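Local coordinates for protein S-adenosylmethionine decarboxylase proenzyme (Aquifex aeolicus, PDB 2III) that probably decarboxylates S-adenosylmethionine to S-adenosylmethioninamine, the propylamine donor for spermidine synthesis, using a pyruvoyl group made by autocatalytic cleavage of the proenzyme, at residues T4-L10 and K108-G114. Residues are numbered along the deposited sequence; the frame is centred on the assembly and turned at random.
Sequences TLGLHIL and KQVHERG
His-8 and Arg-113 extend side by side from neighbouring antiparallel strands of the two-layer alpha/beta sandwich, where 105-116 pairs as an outermost strand of the sheet with the first strand, 3-14. Ring and guanidinium are nearly coplanar, 22° apart, and meet edge to edge: NH1 of Arg-113 donates to ND1 of His-8 at 3.0 Å, within both planes although the N-H is bent (138°). Bends at chi2 (-72°) and chi3 bring the arginine chain alongside the histidine, CG lying 3.6 Å from CB of His-8, and deliver NH1 to the ring edge. OD1 of Asp-80 in the same chain hydrogen-bonds NE2 of His-8, whereas Asp-12 and Asp-80 of the second subunit form salt bridges with Arg-113, so this face of the sheet lies at the dimer interface. Were Arg-113 an alanine, ND1 of His-8 would probably lose this donor, and both carboxylates of the second subunit this guanidinium. On the same face, CD2 of Leu-10 sits over one face of the His-8 ring, offset toward its rim, and also touches CD2 of His-111 at 3.5 Å. The opposite face, turned to helix 87-101, is apolar where CD1 of Leu-7 meets CG1 of Val-110 at 3.7 Å. Gly-6 lies close to Cys-84 and Ser-64, both predicted to be catalytic, and its O is gripped from opposite faces of the carbonyl plane by OG1 of Thr-4 and N of Arg-113, each at 2.9 Å.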
loop_
_atom_site.group_PDB
_atom_site.type_symbol
_atom_site.label_atom_id
_atom_site.label_comp_id
_atom_site.label_asym_id
_atom_site.label_seq_id
_atom_site.Cartn_x
_atom_site.Cartn_y
_atom_site.Cartn_z
ATOM N N THR A 4 -13.248 8.629 -10.251
ATOM C CA THR A 4 -12.044 8.008 -9.719
ATOM C C THR A 4 -12.359 6.528 -9.509
ATOM O O THR A 4 -13.465 6.177 -9.101
ATOM C CB THR A 4 -11.601 8.681 -8.378
ATOM O OG1 THR A 4 -10.351 8.125 -7.949
ATOM C CG2 THR A 4 -12.643 8.475 -7.289
ATOM N N LEU A 5 -11.399 5.664 -9.818
ATOM C CA LEU A 5 -11.594 4.227 -9.676
ATOM C C LEU A 5 -11.375 3.771 -8.247
ATOM O O LEU A 5 -11.859 2.710 -7.847
ATOM C CB LEU A 5 -10.648 3.460 -10.608
ATOM C CG LEU A 5 -10.994 3.498 -12.100
ATOM C CD1 LEU A 5 -9.885 2.839 -12.904
ATOM C CD2 LEU A 5 -12.333 2.796 -12.339
ATOM N N GLY A 6 -10.638 4.572 -7.481
ATOM C CA GLY A 6 -10.374 4.211 -6.101
ATOM C C GLY A 6 -9.971 5.369 -5.212
ATOM O O GLY A 6 -9.547 6.424 -5.684
ATOM N N LEU A 7 -10.116 5.166 -3.909
ATOM C CA LEU A 7 -9.762 6.175 -2.929
ATOM C C LEU A 7 -8.724 5.537 -2.014
ATOM O O LEU A 7 -8.925 4.439 -1.491
ATOM C CB LEU A 7 -10.986 6.593 -2.123
ATOM C CG LEU A 7 -10.787 7.869 -1.310
ATOM C CD1 LEU A 7 -10.768 9.074 -2.238
ATOM C CD2 LEU A 7 -11.905 8.003 -0.326
ATOM N N HIS A 8 -7.616 6.236 -1.824
ATOM C CA HIS A 8 -6.517 5.733 -1.020
ATOM C C HIS A 8 -6.217 6.697 0.116
ATOM O O HIS A 8 -5.859 7.854 -0.106
ATOM C CB HIS A 8 -5.290 5.558 -1.933
ATOM C CG HIS A 8 -4.090 4.964 -1.266
ATOM N ND1 HIS A 8 -2.968 4.587 -1.973
ATOM C CD2 HIS A 8 -3.817 4.707 0.036
ATOM C CE1 HIS A 8 -2.057 4.123 -1.138
ATOM N NE2 HIS A 8 -2.544 4.185 0.088
ATOM N N ILE A 9 -6.382 6.210 1.337
ATOM C CA ILE A 9 -6.105 6.994 2.524
ATOM C C ILE A 9 -4.865 6.425 3.209
ATOM O O ILE A 9 -4.772 5.219 3.449
ATOM C CB ILE A 9 -7.245 6.910 3.554
ATOM C CG1 ILE A 9 -8.590 7.230 2.906
ATOM C CG2 ILE A 9 -6.970 7.881 4.702
ATOM C CD1 ILE A 9 -9.776 6.900 3.809
ATOM N N LEU A 10 -3.905 7.286 3.512
ATOM C CA LEU A 10 -2.725 6.828 4.222
ATOM C C LEU A 10 -2.541 7.744 5.417
ATOM O O LEU A 10 -2.785 8.947 5.334
ATOM C CB LEU A 10 -1.482 6.826 3.319
ATOM C CG LEU A 10 -1.229 7.884 2.248
ATOM C CD1 LEU A 10 0.151 7.664 1.653
ATOM C CD2 LEU A 10 -2.278 7.786 1.155
ATOM N N LYS A 108 -2.347 12.671 8.005
ATOM C CA LYS A 108 -3.131 11.928 7.038
ATOM C C LYS A 108 -3.193 12.612 5.686
ATOM O O LYS A 108 -3.017 13.830 5.583
ATOM C CB LYS A 108 -4.545 11.748 7.591
ATOM C CG LYS A 108 -5.484 10.998 6.681
ATOM C CD LYS A 108 -6.927 11.140 7.146
ATOM C CE LYS A 108 -7.137 10.565 8.534
ATOM N NZ LYS A 108 -8.562 10.685 8.945
ATOM N N GLN A 109 -3.438 11.813 4.650
ATOM C CA GLN A 109 -3.571 12.315 3.285
ATOM C C GLN A 109 -4.470 11.370 2.495
ATOM O O GLN A 109 -4.474 10.163 2.734
ATOM C CB GLN A 109 -2.202 12.433 2.606
ATOM C CG GLN A 109 -1.223 13.296 3.382
ATOM C CD GLN A 109 -0.154 13.909 2.511
ATOM O OE1 GLN A 109 0.842 14.434 3.014
ATOM N NE2 GLN A 109 -0.358 13.865 1.200
ATOM N N VAL A 110 -5.240 11.926 1.565
ATOM C CA VAL A 110 -6.149 11.140 0.736
ATOM C C VAL A 110 -5.822 11.371 -0.740
ATOM O O VAL A 110 -5.552 12.497 -1.146
ATOM C CB VAL A 110 -7.623 11.545 1.009
ATOM C CG1 VAL A 110 -8.572 10.681 0.206
ATOM C CG2 VAL A 110 -7.926 11.413 2.490
ATOM N N HIS A 111 -5.840 10.300 -1.533
ATOM C CA HIS A 111 -5.559 10.365 -2.974
ATOM C C HIS A 111 -6.648 9.645 -3.778
ATOM O O HIS A 111 -7.103 8.573 -3.387
ATOM C CB HIS A 111 -4.241 9.656 -3.316
ATOM C CG HIS A 111 -3.028 10.257 -2.684
ATOM N ND1 HIS A 111 -2.571 11.517 -2.999
ATOM C CD2 HIS A 111 -2.144 9.748 -1.793
ATOM C CE1 HIS A 111 -1.457 11.758 -2.331
ATOM N NE2 HIS A 111 -1.176 10.701 -1.592
ATOM N N GLU A 112 -7.063 10.220 -4.897
ATOM C CA GLU A 112 -8.034 9.537 -5.741
ATOM C C GLU A 112 -7.101 8.845 -6.723
ATOM O O GLU A 112 -6.346 9.513 -7.429
ATOM C CB GLU A 112 -8.931 10.527 -6.482
ATOM C CG GLU A 112 -9.720 11.457 -5.577
ATOM C CD GLU A 112 -10.758 12.269 -6.344
ATOM O OE1 GLU A 112 -10.382 12.949 -7.326
ATOM O OE2 GLU A 112 -11.949 12.224 -5.962
ATOM N N ARG A 113 -7.121 7.518 -6.752
ATOM C CA ARG A 113 -6.226 6.779 -7.639
ATOM C C ARG A 113 -6.913 6.348 -8.934
ATOM O O ARG A 113 -7.901 5.620 -8.908
ATOM C CB ARG A 113 -5.674 5.522 -6.938
ATOM C CG ARG A 113 -5.044 5.701 -5.541
ATOM C CD ARG A 113 -3.697 6.406 -5.539
ATOM N NE ARG A 113 -2.662 5.771 -6.360
ATOM C CZ ARG A 113 -1.815 4.826 -5.948
ATOM N NH1 ARG A 113 -1.857 4.367 -4.708
ATOM N NH2 ARG A 113 -0.885 4.367 -6.781
ATOM N N GLY A 114 -6.381 6.806 -10.062
ATOM C CA GLY A 114 -6.926 6.423 -11.354
ATOM C C GLY A 114 -8.153 7.185 -11.799
ATOM O O GLY A 114 -9.280 6.847 -11.424
#